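Local coordinates for protein p1 (Rice yellow mottle virus, PDB 6TY2) that suppresses RNA silencing in the host plant and takes part in virus spread, this C-terminal domain being one of its two zinc fingers, at residues A[2-7]-A[34-39]; A[9-14]-A[39-44]. All blocks are in the same frame, centred on the assembly; numbering follows the deposited sequence.

Contact 1 of 2, residues A[2-7]-A[34-39]. With ZN (zinc ion), chain C.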
loop_
_atom_site.group_PDB
_atom_site.type_symbol
_atom_site.label_atom_id
_atom_site.label_comp_id
_atom_site.label_asym_id
_atom_site.label_seq_id
_atom_site.Cartn_x
_atom_site.Cartn_y
_atom_site.Cartn_z
ATOM N N ASP A 2 13.114 15.255 -10.774
ATOM C CA ASP A 2 11.969 15.843 -11.466
ATOM C C ASP A 2 10.835 14.849 -11.691
ATOM O O ASP A 2 9.662 15.183 -11.525
ATOM C CB ASP A 2 12.380 16.416 -12.822
ATOM C CG ASP A 2 11.172 16.801 -13.682
ATOM O OD1 ASP A 2 10.320 17.592 -13.211
ATOM O OD2 ASP A 2 11.055 16.287 -14.820
ATOM N N GLU A 3 11.171 13.632 -12.098
ATOM C CA GLU A 3 10.148 12.615 -12.297
ATOM C C GLU A 3 9.544 12.182 -10.962
ATOM O O GLU A 3 8.359 11.876 -10.891
ATOM C CB GLU A 3 10.722 11.419 -13.045
ATOM C CG GLU A 3 9.714 10.316 -13.313
ATOM C CD GLU A 3 8.476 10.784 -14.083
ATOM O OE1 GLU A 3 8.583 11.709 -14.930
ATOM O OE2 GLU A 3 7.393 10.197 -13.844
ATOM N N ILE A 4 10.359 12.163 -9.910
ATOM C CA ILE A 4 9.886 12.009 -8.525
ATOM C C ILE A 4 8.746 12.961 -8.200
ATOM O O ILE A 4 7.721 12.560 -7.655
ATOM C CB ILE A 4 11.018 12.271 -7.517
ATOM C CG1 ILE A 4 12.125 11.222 -7.659
ATOM C CG2 ILE A 4 10.491 12.299 -6.089
ATOM C CD1 ILE A 4 11.970 10.036 -6.746
ATOM N N ASP A 5 8.935 14.231 -8.544
ATOM C CA ASP A 5 7.943 15.253 -8.259
ATOM C C ASP A 5 6.670 15.021 -9.041
ATOM O O ASP A 5 5.568 15.221 -8.536
ATOM C CB ASP A 5 8.501 16.630 -8.584
ATOM C CG ASP A 5 9.769 16.922 -7.833
ATOM O OD1 ASP A 5 9.667 17.273 -6.637
ATOM O OD2 ASP A 5 10.864 16.800 -8.434
ATOM N N ARG A 6 6.834 14.611 -10.289
ATOM C CA ARG A 6 5.708 14.353 -11.153
ATOM C C ARG A 6 4.820 13.282 -10.525
ATOM O O ARG A 6 3.607 13.445 -10.461
ATOM C CB ARG A 6 6.187 13.932 -12.540
ATOM C CG ARG A 6 5.162 14.110 -13.639
ATOM C CD ARG A 6 5.605 13.395 -14.908
ATOM N NE ARG A 6 6.995 13.703 -15.250
ATOM C CZ ARG A 6 7.371 14.441 -16.293
ATOM N NH1 ARG A 6 6.461 14.956 -17.112
ATOM N NH2 ARG A 6 8.664 14.662 -16.516
ATOM N N GLU A 7 5.421 12.204 -10.032
ATOM C CA GLU A 7 4.639 11.110 -9.454
ATOM C C GLU A 7 3.975 11.507 -8.132
ATOM O O GLU A 7 2.911 10.996 -7.795
ATOM C CB GLU A 7 5.514 9.868 -9.259
ATOM C CG GLU A 7 5.791 9.137 -10.572
ATOM C CD GLU A 7 6.762 7.973 -10.418
ATOM O OE1 GLU A 7 6.628 6.970 -11.150
ATOM O OE2 GLU A 7 7.671 8.065 -9.573
ATOM N N LEU A 34 1.589 13.438 -0.264
ATOM C CA LEU A 34 2.993 13.038 -0.317
ATOM C C LEU A 34 3.958 14.210 -0.543
ATOM O O LEU A 34 3.639 15.179 -1.243
ATOM C CB LEU A 34 3.207 12.011 -1.428
ATOM C CG LEU A 34 2.763 10.559 -1.304
ATOM C CD1 LEU A 34 1.274 10.432 -1.051
ATOM C CD2 LEU A 34 3.130 9.851 -2.589
ATOM N N SER A 35 5.149 14.098 0.035
ATOM C CA SER A 35 6.275 14.953 -0.336
ATOM C C SER A 35 7.520 14.102 -0.261
ATOM O O SER A 35 7.450 12.953 0.160
ATOM C CB SER A 35 6.403 16.162 0.590
ATOM O OG SER A 35 6.729 15.740 1.901
ATOM N N ARG A 36 8.662 14.661 -0.649
ATOM C CA ARG A 36 9.921 13.947 -0.531
ATOM C C ARG A 36 10.203 13.559 0.909
ATOM O O ARG A 36 10.898 12.587 1.168
ATOM C CB ARG A 36 11.078 14.792 -1.078
ATOM C CG ARG A 36 11.016 15.026 -2.578
ATOM C CD ARG A 36 12.217 15.822 -3.083
ATOM N NE ARG A 36 12.052 16.219 -4.482
ATOM C CZ ARG A 36 12.999 16.802 -5.211
ATOM N NH1 ARG A 36 14.188 17.058 -4.680
ATOM N NH2 ARG A 36 12.759 17.128 -6.475
ATOM N N ASP A 37 9.661 14.309 1.853
ATOM C CA ASP A 37 9.965 14.051 3.255
ATOM C C ASP A 37 8.979 13.103 3.955
ATOM O O ASP A 37 9.154 12.786 5.130
ATOM C CB ASP A 37 10.059 15.380 3.995
ATOM C CG ASP A 37 11.107 16.300 3.383
ATOM O OD1 ASP A 37 12.277 15.867 3.196
ATOM O OD2 ASP A 37 10.744 17.446 3.062
ATOM N N ALA A 38 7.964 12.643 3.227
ATOM C CA ALA A 38 7.107 11.558 3.694
ATOM C C ALA A 38 6.347 11.021 2.498
ATOM O O ALA A 38 5.397 11.639 2.030
ATOM C CB ALA A 38 6.147 12.026 4.796
ATOM N N CYS A 39 6.775 9.860 2.016
ATOM C CA CYS A 39 6.312 9.310 0.747
ATOM C C CYS A 39 6.039 7.804 0.844
ATOM O O CYS A 39 6.790 7.086 1.497
ATOM C CB CYS A 39 7.368 9.610 -0.313
ATOM S SG CYS A 39 7.213 8.789 -1.856
HETATM ZN ZN ZN C . 8.530 10.037 -3.274
#

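Contact 2 of 2, residues A[9-14]-A[39-44]. With ZN (zinc ion), chain C.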
loop_
_atom_site.group_PDB
_atom_site.type_symbol
_atom_site.label_atom_id
_atom_site.label_comp_id
_atom_site.label_asym_id
_atom_site.label_seq_id
_atom_site.Cartn_x
_atom_site.Cartn_y
_atom_site.Cartn_z
ATOM N N GLN A 9 2.803 14.528 -7.653
ATOM C CA GLN A 9 1.674 15.306 -8.171
ATOM C C GLN A 9 0.518 14.424 -8.598
ATOM O O GLN A 9 -0.631 14.675 -8.226
ATOM C CB GLN A 9 2.096 16.180 -9.362
ATOM C CG GLN A 9 2.765 17.497 -8.968
ATOM C CD GLN A 9 3.015 18.439 -10.160
ATOM O OE1 GLN A 9 3.296 17.998 -11.276
ATOM N NE2 GLN A 9 2.904 19.743 -9.917
ATOM N N GLU A 10 0.811 13.403 -9.395
ATOM C CA GLU A 10 -0.238 12.522 -9.882
ATOM C C GLU A 10 -0.866 11.755 -8.720
ATOM O O GLU A 10 -2.081 11.592 -8.664
ATOM C CB GLU A 10 0.283 11.530 -10.933
ATOM C CG GLU A 10 1.426 12.001 -11.836
ATOM C CD GLU A 10 1.086 13.163 -12.772
ATOM O OE1 GLU A 10 0.110 13.050 -13.556
ATOM O OE2 GLU A 10 1.821 14.184 -12.741
ATOM N N ARG A 11 -0.046 11.279 -7.796
ATOM C CA ARG A 11 -0.591 10.591 -6.635
ATOM C C ARG A 11 -1.394 11.544 -5.740
ATOM O O ARG A 11 -2.453 11.180 -5.239
ATOM C CB ARG A 11 0.515 9.920 -5.826
ATOM C CG ARG A 11 -0.032 9.086 -4.688
ATOM C CD ARG A 11 0.685 7.760 -4.613
ATOM N NE ARG A 11 0.425 7.082 -3.344
ATOM C CZ ARG A 11 -0.590 6.251 -3.143
ATOM N NH1 ARG A 11 -1.454 6.007 -4.128
ATOM N NH2 ARG A 11 -0.748 5.666 -1.957
ATOM N N ASN A 12 -0.910 12.769 -5.573
ATOM C CA ASN A 12 -1.612 13.743 -4.758
ATOM C C ASN A 12 -2.931 14.139 -5.387
ATOM O O ASN A 12 -3.911 14.312 -4.691
ATOM C CB ASN A 12 -0.744 14.981 -4.508
ATOM C CG ASN A 12 0.271 14.752 -3.412
ATOM O OD1 ASN A 12 0.184 13.765 -2.685
ATOM N ND2 ASN A 12 1.240 15.649 -3.292
ATOM N N ALA A 13 -2.963 14.248 -6.707
ATOM C CA ALA A 13 -4.224 14.512 -7.394
ATOM C C ALA A 13 -5.244 13.438 -7.031
ATOM O O ALA A 13 -6.408 13.725 -6.775
ATOM C CB ALA A 13 -4.009 14.567 -8.909
ATOM N N GLU A 14 -4.792 12.193 -6.993
ATOM C CA GLU A 14 -5.686 11.068 -6.762
ATOM C C GLU A 14 -6.116 10.998 -5.304
ATOM O O GLU A 14 -7.234 10.571 -4.996
ATOM C CB GLU A 14 -5.008 9.765 -7.189
ATOM C CG GLU A 14 -5.868 8.524 -7.035
ATOM C CD GLU A 14 -7.189 8.585 -7.805
ATOM O OE1 GLU A 14 -7.280 9.282 -8.853
ATOM O OE2 GLU A 14 -8.145 7.918 -7.346
ATOM N N CYS A 39 6.775 9.860 2.016
ATOM C CA CYS A 39 6.312 9.310 0.747
ATOM C C CYS A 39 6.039 7.804 0.844
ATOM O O CYS A 39 6.790 7.086 1.497
ATOM C CB CYS A 39 7.368 9.610 -0.313
ATOM S SG CYS A 39 7.213 8.789 -1.856
ATOM N N ASP A 40 4.978 7.312 0.215
ATOM C CA ASP A 40 4.668 5.891 0.372
ATOM C C ASP A 40 4.827 5.117 -0.934
ATOM O O ASP A 40 4.259 4.048 -1.097
ATOM C CB ASP A 40 3.259 5.692 0.952
ATOM C CG ASP A 40 2.156 6.292 0.088
ATOM O OD1 ASP A 40 2.468 6.864 -0.968
ATOM O OD2 ASP A 40 0.960 6.186 0.463
ATOM N N ILE A 41 5.617 5.655 -1.851
ATOM C CA ILE A 41 5.931 4.960 -3.101
ATOM C C ILE A 41 7.251 4.211 -2.947
ATOM O O ILE A 41 8.305 4.824 -2.897
ATOM C CB ILE A 41 6.021 5.938 -4.274
ATOM C CG1 ILE A 41 4.785 6.839 -4.312
ATOM C CG2 ILE A 41 6.205 5.190 -5.588
ATOM C CD1 ILE A 41 4.854 7.905 -5.394
ATOM N N PRO A 42 7.197 2.876 -2.840
ATOM C CA PRO A 42 8.400 2.095 -2.528
ATOM C C PRO A 42 9.545 2.351 -3.488
ATOM O O PRO A 42 10.698 2.375 -3.068
ATOM C CB PRO A 42 7.916 0.647 -2.641
ATOM C CG PRO A 42 6.452 0.732 -2.376
ATOM C CD PRO A 42 6.017 2.020 -3.011
ATOM N N GLU A 43 9.216 2.562 -4.755
ATOM C CA GLU A 43 10.207 2.789 -5.794
ATOM C C GLU A 43 11.025 4.043 -5.499
ATOM O O GLU A 43 12.181 4.151 -5.897
ATOM C CB GLU A 43 9.524 2.901 -7.169
ATOM C CG GLU A 43 8.839 1.618 -7.670
ATOM C CD GLU A 43 7.512 1.319 -6.971
ATOM O OE1 GLU A 43 6.961 2.206 -6.292
ATOM O OE2 GLU A 43 7.009 0.187 -7.104
ATOM N N HIS A 44 10.424 4.985 -4.781
ATOM C CA HIS A 44 11.105 6.221 -4.413
ATOM C C HIS A 44 12.051 6.079 -3.216
ATOM O O HIS A 44 12.786 7.010 -2.905
ATOM C CB HIS A 44 10.091 7.314 -4.085
ATOM C CG HIS A 44 9.376 7.867 -5.276
ATOM N ND1 HIS A 44 8.530 8.947 -5.189
ATOM C CD2 HIS A 44 9.396 7.505 -6.579
ATOM C CE1 HIS A 44 8.046 9.222 -6.388
ATOM N NE2 HIS A 44 8.556 8.362 -7.250
HETATM ZN ZN ZN C . 8.530 10.037 -3.274
#

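Contact 1 of 2, residues A[2-7]-A[34-39]
In the C-terminal zinc finger of P1, the first turn of helix 3-24 meets the loop that supplies one of the metal's cysteines, and a salt bridge between Asp-5 and Arg-36 joins the two. Arg-36 runs out fully extended from CG to NE (chi2 -178°), a reach that carries its guanidinium across the gap to the helix. There Arg-36 NH2 donates to Asp-5 OD2 at 2.7 Å, nearly in the guanidinium plane and on the syn lone pair of the oxygen. The grip is lopsided: Arg-36 NH2 lies 3.1 Å and Arg-36 NE 3.4 Å from Asp-5 OD1, both weak bonds. The carboxylate is turned 38° out of the guanidinium plane. Of the three bonds, the one not weak is the short NH2 to OD2 contact, itself bent at 147°, on a surface where Arg-36 is exposed.

Beside the salt bridge, Ile-4 points toward the loop from its CA, and its CG2 comes within 4.5 Å of Arg-36 CG. The same Ile-4 CG2 lies 4.1 Å from the zinc ion. Cys-39 SG binds that ion at 2.3 Å, one of four ligands completed by His-8, His-44 and Cys-48. A type I turn from Ser-35 to Ala-38 shapes the loop, and inside it Ser-35 OG accepts from Asp-37 N, an ST turn. Backbone bonds from Arg-36 and Cys-39 to Arg-49, and from Cys-39 to Val-51, tie the loop to the C-terminal part of the chain, while the salt bridge ties it to helix 3-24.

Contact 2 of 2, residues A[9-14]-A[39-44]
A two-pronged, side-on salt bridge whose two flat groups are far from coplanar links Arg-11 of helix 3-24 to Asp-40, the residue after the zinc ligand Cys-39. Arg-11 NE reaches Asp-40 OD1 at 3.1 Å and NH2 reaches OD2 at 3.0 Å, the latter almost straight at 171°. Both oxygens lie close to the guanidinium plane, yet the carboxylate is rotated 40° against it, so that NH2 meets OD2 from above the carboxylate plane. The arginine leaves the helix with CG opposite its backbone N (chi1 -174°) and bends at chi2, which brings its NE edge round to the aspartate.

Alongside the charges, Arg-11 CD packs on Ile-41 CG1 at 4.2 Å. Ile-41 also serves the metal site: its backbone N donates to Cys-39 SG, while its CB lies over one face of the His-44 ring, offset toward the rim. His-44 ND1 binds the zinc ion at 2.2 Å, and its NE2 is hydrogen-bonded to Glu-7, a second-shell carboxylate that would help fix the ring's rotation. Leu-34 touches Arg-11, Asp-40 and Ile-41 alike, filling in between the middle of helix 3-24 and the loop that runs into the 3-10 turn 42-44.

From the N terminus the chain runs along helix 3-24, through segment 2-7 and then 9-14, before an irregular return brings it back. Contact 1 closes a loop with 26 intervening residues and contact 2 one with 24; their segments alternate along the sequence, so the closures cross. Both hold the returning chain against the same helix, with Cys-39 common to the two, and His-8 completes the link by binding zinc from between the helical segments. A further tie joins them: Leu-34 N probably bonds to Asn-12 OD1, in a small domain without strands where a metal and salt bridges join helix to loop.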